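PDB 3H08: Rnh (Ribonuclease H), which probably cleaves the RNA strand of RNA-DNA hybrids endonucleolytically, as a magnesium-dependent ribonuclease H that acts as a monomer. Local coordinates for residues I5-D10 with A24-G29; G20-L25 with N45-M50. The protein carries 3 engineered substitutions. All coordinates share one frame; numbering follows the deposited sequence.

Contacts 1 and 2 follow one another along strand 18-28 and share A24 and L25; their centres lie about 13 Å apart. Contact 1 pairs the C-terminal part of that strand with strand 4-13, and contact 2 sets its earlier, glycine-rich part against helix 44-57. Between them the pairing with strand 4-13 carries on, since D10 O lies 2.9 Å from G23 N, a probable hydrogen bond. Both lead to the metal site: D10 of contact 1 and E48 of contact 2 are predicted magnesium ligands. A bound magnesium ion lies about 5 Å from the side chain of T9 and about 7 Å from that of M47.

Contact 1. Residues I5-D10 with A24-G29; sequences ITIYTD and ALLMYG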
ATOM      1  N   ILE A   5       0.743  -1.831 -14.997  0.50 23.08           N
ATOM      2  CA  ILE A   5       0.602  -2.888 -14.005  0.50 22.31           C
ATOM      3  C   ILE A   5      -0.441  -2.485 -12.985  0.50 21.60           C
ATOM      4  O   ILE A   5      -0.344  -1.413 -12.389  0.50 20.68           O
ATOM      5  CB  ILE A   5       1.937  -3.102 -13.220  0.50 22.59           C
ATOM      6  CG1 ILE A   5       3.119  -3.209 -14.170  0.50 23.02           C
ATOM      7  CG2 ILE A   5       1.855  -4.322 -12.347  0.50 23.03           C
ATOM      8  CD1 ILE A   5       3.004  -4.319 -15.183  0.50 24.09           C
ATOM      9  N   THR A   6      -1.386  -3.377 -12.704  1.00 21.22           N
ATOM     10  CA  THR A   6      -2.429  -3.071 -11.736  1.00 20.72           C
ATOM     11  C   THR A   6      -2.045  -3.781 -10.423  1.00 21.85           C
ATOM     12  O   THR A   6      -1.680  -4.943 -10.435  1.00 21.91           O
ATOM     13  CB  THR A   6      -3.783  -3.496 -12.287  1.00 21.70           C
ATOM     14  OG1 THR A   6      -4.005  -2.828 -13.527  1.00 21.96           O
ATOM     15  CG2 THR A   6      -4.911  -3.188 -11.314  1.00 22.12           C
ATOM     16  N   ILE A   7      -2.097  -3.044  -9.308  1.00 20.79           N
ATOM     17  CA  ILE A   7      -1.690  -3.554  -8.014  1.00 20.58           C
ATOM     18  C   ILE A   7      -2.823  -3.354  -7.040  1.00 21.14           C
ATOM     19  O   ILE A   7      -3.394  -2.276  -6.940  1.00 21.79           O
ATOM     20  CB  ILE A   7      -0.396  -2.864  -7.496  1.00 21.50           C
ATOM     21  CG1 ILE A   7       0.683  -2.937  -8.559  1.00 22.39           C
ATOM     22  CG2 ILE A   7       0.040  -3.477  -6.213  1.00 24.03           C
ATOM     23  CD1 ILE A   7       1.999  -2.377  -8.124  1.00 24.08           C
ATOM     24  N   TYR A   8      -3.121  -4.420  -6.309  1.00 21.17           N
ATOM     25  CA  TYR A   8      -4.170  -4.455  -5.292  1.00 20.84           C
ATOM     26  C   TYR A   8      -3.497  -4.659  -3.951  1.00 21.78           C
ATOM     27  O   TYR A   8      -2.757  -5.607  -3.777  1.00 22.38           O
ATOM     28  CB  TYR A   8      -5.130  -5.570  -5.581  1.00 20.89           C
ATOM     29  CG  TYR A   8      -5.776  -5.486  -6.933  1.00 20.28           C
ATOM     30  CD1 TYR A   8      -6.979  -4.817  -7.105  1.00 20.93           C
ATOM     31  CD2 TYR A   8      -5.180  -6.061  -8.061  1.00 21.17           C
ATOM     32  CE1 TYR A   8      -7.595  -4.741  -8.344  1.00 21.05           C
ATOM     33  CE2 TYR A   8      -5.783  -5.979  -9.286  1.00 21.08           C
ATOM     34  CZ  TYR A   8      -6.983  -5.302  -9.436  1.00 21.03           C
ATOM     35  OH  TYR A   8      -7.622  -5.266 -10.672  1.00 23.92           O
ATOM     36  N   THR A   9      -3.714  -3.748  -3.025  1.00 22.19           N
ATOM     37  CA  THR A   9      -2.992  -3.762  -1.760  1.00 24.15           C
ATOM     38  C   THR A   9      -3.963  -3.792  -0.577  1.00 26.03           C
ATOM     39  O   THR A   9      -5.051  -3.172  -0.612  1.00 28.54           O
ATOM     40  CB  THR A   9      -2.036  -2.543  -1.652  1.00 25.19           C
ATOM     41  OG1 THR A   9      -2.793  -1.328  -1.530  1.00 27.70           O
ATOM     42  CG2 THR A   9      -1.129  -2.469  -2.837  1.00 26.60           C
ATOM     43  N   ASP A  10      -3.535  -4.423   0.519  1.00 25.47           N
ATOM     44  CA  ASP A  10      -4.326  -4.465   1.760  1.00 25.30           C
ATOM     45  C   ASP A  10      -3.411  -4.623   2.943  1.00 24.91           C
ATOM     46  O   ASP A  10      -2.408  -5.296   2.868  1.00 24.77           O
ATOM     47  CB  ASP A  10      -5.367  -5.622   1.764  1.00 26.28           C
ATOM     48  CG  ASP A  10      -6.457  -5.489   2.880  1.00 32.17           C
ATOM     49  OD1 ASP A  10      -6.125  -5.657   4.095  1.00 44.13           O
ATOM     50  OD2 ASP A  10      -7.688  -5.340   2.555  1.00 41.41           O
ATOM     51  N   ALA A  24      -0.083  -7.820  -1.269  1.00 22.61           N
ATOM     52  CA  ALA A  24      -0.272  -7.150  -2.547  1.00 22.43           C
ATOM     53  C   ALA A  24      -0.337  -8.199  -3.653  1.00 21.87           C
ATOM     54  O   ALA A  24       0.399  -9.184  -3.637  1.00 22.37           O
ATOM     55  CB  ALA A  24       0.843  -6.137  -2.821  1.00 24.06           C
ATOM     56  N   LEU A  25      -1.182  -7.930  -4.627  1.00 24.17           N
ATOM     57  CA  LEU A  25      -1.350  -8.731  -5.812  1.00 23.86           C
ATOM     58  C   LEU A  25      -1.067  -7.805  -6.988  1.00 23.40           C
ATOM     59  O   LEU A  25      -1.692  -6.733  -7.125  1.00 24.29           O
ATOM     60  CB  LEU A  25      -2.793  -9.254  -5.880  1.00 23.80           C
ATOM     61  CG  LEU A  25      -3.207 -10.064  -7.069  1.00 27.66           C
ATOM     62  CD1 LEU A  25      -2.236 -11.119  -7.323  1.00 31.83           C
ATOM     63  CD2 LEU A  25      -4.593 -10.635  -6.780  1.00 29.31           C
ATOM     64  N   LEU A  26      -0.061  -8.184  -7.768  1.00 22.78           N
ATOM     65  CA  LEU A  26       0.367  -7.449  -8.950  1.00 23.05           C
ATOM     66  C   LEU A  26      -0.126  -8.181 -10.170  1.00 22.50           C
ATOM     67  O   LEU A  26       0.050  -9.397 -10.275  1.00 23.42           O
ATOM     68  CB  LEU A  26       1.906  -7.344  -9.006  1.00 23.40           C
ATOM     69  CG  LEU A  26       2.543  -6.390  -7.996  1.00 23.97           C
ATOM     70  CD1 LEU A  26       2.719  -7.039  -6.678  1.00 27.66           C
ATOM     71  CD2 LEU A  26       3.854  -5.878  -8.515  1.00 26.49           C
ATOM     72  N   MET A  27      -0.738  -7.466 -11.093  1.00 22.16           N
ATOM     73  CA  MET A  27      -1.365  -8.052 -12.262  1.00 23.87           C
ATOM     74  C   MET A  27      -0.916  -7.367 -13.552  1.00 23.30           C
ATOM     75  O   MET A  27      -0.917  -6.155 -13.664  1.00 22.39           O
ATOM     76  CB  MET A  27      -2.881  -7.912 -12.108  1.00 25.32           C
ATOM     77  CG  MET A  27      -3.641  -8.321 -13.278  1.00 27.37           C
ATOM     78  SD  MET A  27      -5.367  -7.974 -12.947  1.00 31.60           S
ATOM     79  CE  MET A  27      -5.660  -9.020 -11.551  1.00 32.37           C
ATOM     80  N   TYR A  28      -0.546  -8.175 -14.538  1.00 23.83           N
ATOM     81  CA  TYR A  28      -0.253  -7.697 -15.883  1.00 24.18           C
ATOM     82  C   TYR A  28      -0.821  -8.725 -16.873  1.00 23.06           C
ATOM     83  O   TYR A  28      -0.246  -9.791 -17.070  1.00 22.66           O
ATOM     84  CB  TYR A  28       1.243  -7.523 -16.028  1.00 26.56           C
ATOM     85  CG  TYR A  28       1.683  -7.052 -17.386  1.00 26.71           C
ATOM     86  CD1 TYR A  28       1.287  -5.815 -17.888  1.00 29.32           C
ATOM     87  CD2 TYR A  28       2.518  -7.846 -18.178  1.00 28.75           C
ATOM     88  CE1 TYR A  28       1.686  -5.408 -19.152  1.00 29.53           C
ATOM     89  CE2 TYR A  28       2.925  -7.442 -19.411  1.00 28.80           C
ATOM     90  CZ  TYR A  28       2.517  -6.233 -19.899  1.00 29.35           C
ATOM     91  OH  TYR A  28       2.939  -5.865 -21.148  1.00 30.31           O
ATOM     92  N   GLY A  29      -1.967  -8.406 -17.463  1.00 23.03           N
ATOM     93  CA  GLY A  29      -2.741  -9.364 -18.233  1.00 23.82           C
ATOM     94  C   GLY A  29      -3.048 -10.608 -17.434  1.00 24.71           C
ATOM     95  O   GLY A  29      -3.566 -10.538 -16.302  1.00 25.84           O
TER
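T6 and M27 exchange two backbone hydrogen bonds, as do Y8 and L25, and these four bonds hold I5-D10 antiparallel to A24-G29. T6 N reaches M27 O at 3.0 Å, and T6 O accepts from M27 N at 2.8 Å; Y8 N gives to L25 O at 2.8 Å, and L25 N to Y8 O at 2.9 Å. Three acceptors also take CA-H contacts: L25 O from I7 CA (3.3 Å), Y8 O from A24 CA and T6 O from L26 CA. I7 and L26 form a non-hydrogen-bonded pair, as do T9 and A24, and all four side chains lie on one face. There I7 and L26 run side by side, I7 CG1 4.0 Å from L26 CG, because CG1 is anti to the carbonyl carbon (chi1 -52°). Replacing I7 with an alanine would probably leave L26 without this flank and open a gap against V65 of strand 64-69. On the other face, the methyl CE of M27, whose chain bends at chi3, approaches Y8 CE2 obliquely at 3.8 Å. In one of two I5 conformers, CD1 lies near the Y28 ring. The other edge of strand 4-13 is satisfied by strand 64-69: I5, I7 and T9 make backbone hydrogen bonds there, so the strand is paired on both sides. Strand 31-39 packs beside A24, L25 and L26, while helix 129-144 lies over the face of Y8, L25 and M27, its Y130 meeting the Y8 ring.

Contact 2. Residues G20-L25 with N45-M50; sequences GGWGAL and NRMELM
Strand segment G20-L25 and helix segment N45-M50 run nearly in the same direction, their axes 25° apart and 7.4 Å at closest approach, with W22 and M47 nearest at 5.6 Å between CA atoms. No hydrogen bond joins them; two methionines one helical turn apart grip the tryptophan instead. M50 comes over a face of the W22 indole, its CG 3.9 Å from the centroid of the five-membered ring in a CH-pi contact, offset toward the rim near CD1 and NE1. Its sulfur stands farther off above the same ring. M47 approaches from a different direction, at the edge: SD lies in the ring plane, 3.9 Å from W22 CD1, a Met-aromatic contact. With chi1 at 52°, W22 CG sits between its backbone N and carbonyl carbon, and the indole is thereby turned to meet both. M47 CB lies 3.5 Å from G21 O, and the bend at chi2 (-66°) brings SD 3.6 Å from G21 N. G20 leaves room for this, because a CB there would collide with M47 CG. From this helix, E48 points away from the strand, and its OE1 is hydrogen-bonded to S71 OG. Helix against sheet, with acidic residues of both gathered near the metal, is characteristic of the RNase H fold; E48 is a predicted magnesium ligand, as is D10 on the neighbouring strand.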
ATOM      1  N   GLY A  20       0.454  -7.335  12.811  1.00 23.20           N
ATOM      2  CA  GLY A  20      -0.098  -6.933  11.547  1.00 23.19           C
ATOM      3  C   GLY A  20       0.484  -7.641  10.362  1.00 22.49           C
ATOM      4  O   GLY A  20       1.504  -8.309  10.443  1.00 22.39           O
ATOM      5  N   GLY A  21      -0.192  -7.488   9.240  1.00 22.77           N
ATOM      6  CA  GLY A  21       0.282  -8.027   7.988  1.00 21.99           C
ATOM      7  C   GLY A  21      -0.126  -7.149   6.830  1.00 22.01           C
ATOM      8  O   GLY A  21      -1.028  -6.313   6.930  1.00 21.51           O
ATOM      9  N   TRP A  22       0.527  -7.399   5.708  1.00 21.32           N
ATOM     10  CA  TRP A  22       0.229  -6.721   4.474  1.00 21.48           C
ATOM     11  C   TRP A  22       0.280  -7.718   3.329  1.00 21.76           C
ATOM     12  O   TRP A  22       0.969  -8.744   3.396  1.00 22.47           O
ATOM     13  CB  TRP A  22       1.221  -5.543   4.212  1.00 22.90           C
ATOM     14  CG  TRP A  22       2.649  -5.940   4.296  1.00 23.83           C
ATOM     15  CD1 TRP A  22       3.455  -5.928   5.408  1.00 25.65           C
ATOM     16  CD2 TRP A  22       3.444  -6.493   3.247  1.00 24.41           C
ATOM     17  NE1 TRP A  22       4.690  -6.426   5.101  1.00 26.21           N
ATOM     18  CE2 TRP A  22       4.706  -6.789   3.787  1.00 26.76           C
ATOM     19  CE3 TRP A  22       3.221  -6.746   1.893  1.00 25.26           C
ATOM     20  CZ2 TRP A  22       5.714  -7.337   3.033  1.00 26.63           C
ATOM     21  CZ3 TRP A  22       4.216  -7.336   1.180  1.00 25.90           C
ATOM     22  CH2 TRP A  22       5.447  -7.594   1.736  1.00 25.92           C
ATOM     23  N   GLY A  23      -0.408  -7.367   2.247  1.00 21.93           N
ATOM     24  CA  GLY A  23      -0.428  -8.202   1.079  1.00 21.65           C
ATOM     25  C   GLY A  23      -0.606  -7.344  -0.162  1.00 21.36           C
ATOM     26  O   GLY A  23      -1.205  -6.263  -0.118  1.00 22.79           O
ATOM     27  N   ALA A  24      -0.083  -7.820  -1.269  1.00 22.61           N
ATOM     28  CA  ALA A  24      -0.272  -7.150  -2.547  1.00 22.43           C
ATOM     29  C   ALA A  24      -0.337  -8.199  -3.653  1.00 21.87           C
ATOM     30  O   ALA A  24       0.399  -9.184  -3.637  1.00 22.37           O
ATOM     31  CB  ALA A  24       0.843  -6.137  -2.821  1.00 24.06           C
ATOM     32  N   LEU A  25      -1.182  -7.930  -4.627  1.00 24.17           N
ATOM     33  CA  LEU A  25      -1.350  -8.731  -5.812  1.00 23.86           C
ATOM     34  C   LEU A  25      -1.067  -7.805  -6.988  1.00 23.40           C
ATOM     35  O   LEU A  25      -1.692  -6.733  -7.125  1.00 24.29           O
ATOM     36  CB  LEU A  25      -2.793  -9.254  -5.880  1.00 23.80           C
ATOM     37  CG  LEU A  25      -3.207 -10.064  -7.069  1.00 27.66           C
ATOM     38  CD1 LEU A  25      -2.236 -11.119  -7.323  1.00 31.83           C
ATOM     39  CD2 LEU A  25      -4.593 -10.635  -6.780  1.00 29.31           C
ATOM     40  N   ASN A  45      -2.987   1.705   9.749  1.00 23.93           N
ATOM     41  CA  ASN A  45      -2.447   2.680   8.806  1.00 23.45           C
ATOM     42  C   ASN A  45      -1.071   2.316   8.301  1.00 22.49           C
ATOM     43  O   ASN A  45      -0.789   2.444   7.128  1.00 23.25           O
ATOM     44  CB  ASN A  45      -2.416   4.068   9.422  1.00 24.28           C
ATOM     45  CG  ASN A  45      -3.788   4.724   9.481  1.00 26.58           C
ATOM     46  OD1 ASN A  45      -4.747   4.261   8.852  1.00 31.44           O
ATOM     47  ND2 ASN A  45      -3.866   5.845  10.178  1.00 26.60           N
ATOM     48  N   ARG A  46      -0.187   1.877   9.186  1.00 21.51           N
ATOM     49  CA  ARG A  46       1.146   1.479   8.744  1.00 22.11           C
ATOM     50  C   ARG A  46       1.112   0.292   7.808  1.00 21.50           C
ATOM     51  O   ARG A  46       1.867   0.256   6.798  1.00 23.53           O
ATOM     52  CB  ARG A  46       2.072   1.205   9.933  1.00 22.47           C
ATOM     53  CG  ARG A  46       2.569   2.462  10.574  1.00 22.84           C
ATOM     54  CD  ARG A  46       3.699   2.210  11.581  1.00 24.33           C
ATOM     55  NE  ARG A  46       4.952   1.775  10.972  1.00 24.33           N
ATOM     56  CZ  ARG A  46       5.899   2.580  10.506  1.00 24.54           C
ATOM     57  NH1 ARG A  46       5.736   3.899  10.492  1.00 23.77           N
ATOM     58  NH2 ARG A  46       7.020   2.049  10.006  1.00 25.65           N
ATOM     59  N   MET A  47       0.253  -0.681   8.093  1.00 21.48           N
ATOM     60  CA  MET A  47       0.191  -1.855   7.206  1.00 21.91           C
ATOM     61  C   MET A  47      -0.435  -1.512   5.828  1.00 22.27           C
ATOM     62  O   MET A  47      -0.044  -2.065   4.833  1.00 23.15           O
ATOM     63  CB  MET A  47      -0.556  -2.997   7.851  1.00 21.86           C
ATOM     64  CG  MET A  47       0.160  -3.612   9.021  1.00 21.70           C
ATOM     65  SD  MET A  47       1.713  -4.470   8.599  1.00 25.69           S
ATOM     66  CE  MET A  47       2.876  -3.153   8.761  1.00 25.29           C
ATOM     67  N   GLU A  48      -1.386  -0.591   5.818  1.00 22.39           N
ATOM     68  CA  GLU A  48      -1.964  -0.063   4.585  1.00 23.41           C
ATOM     69  C   GLU A  48      -0.908   0.587   3.722  1.00 24.02           C
ATOM     70  O   GLU A  48      -0.870   0.365   2.514  1.00 24.03           O
ATOM     71  CB  GLU A  48      -3.074   0.935   4.922  1.00 23.44           C
ATOM     72  CG  GLU A  48      -4.298   0.246   5.550  1.00 25.49           C
ATOM     73  CD  GLU A  48      -5.307   1.204   6.239  1.00 27.27           C
ATOM     74  OE1 GLU A  48      -5.254   2.461   6.110  1.00 30.76           O
ATOM     75  OE2 GLU A  48      -6.192   0.673   6.941  1.00 34.90           O
ATOM     76  N   LEU A  49      -0.042   1.406   4.328  1.00 23.00           N
ATOM     77  CA  LEU A  49       1.039   2.041   3.558  1.00 23.12           C
ATOM     78  C   LEU A  49       2.057   1.009   3.133  1.00 23.26           C
ATOM     79  O   LEU A  49       2.537   1.033   2.005  1.00 23.93           O
ATOM     80  CB  LEU A  49       1.723   3.104   4.376  1.00 23.79           C
ATOM     81  CG  LEU A  49       0.927   4.322   4.789  1.00 24.83           C
ATOM     82  CD1 LEU A  49       1.881   5.350   5.365  1.00 23.89           C
ATOM     83  CD2 LEU A  49       0.211   4.904   3.636  1.00 28.95           C
ATOM     84  N   MET A  50       2.420   0.124   4.053  1.00 23.41           N
ATOM     85  CA  MET A  50       3.437  -0.897   3.743  1.00 23.49           C
ATOM     86  C   MET A  50       3.032  -1.766   2.564  1.00 23.04           C
ATOM     87  O   MET A  50       3.840  -2.144   1.719  1.00 23.24           O
ATOM     88  CB  MET A  50       3.734  -1.753   4.965  1.00 24.54           C
ATOM     89  CG  MET A  50       4.943  -2.616   4.761  1.00 26.61           C
ATOM     90  SD  MET A  50       6.452  -1.655   4.733  1.00 35.01           S
ATOM     91  CE  MET A  50       6.567  -1.149   6.441  1.00 37.56           C
TER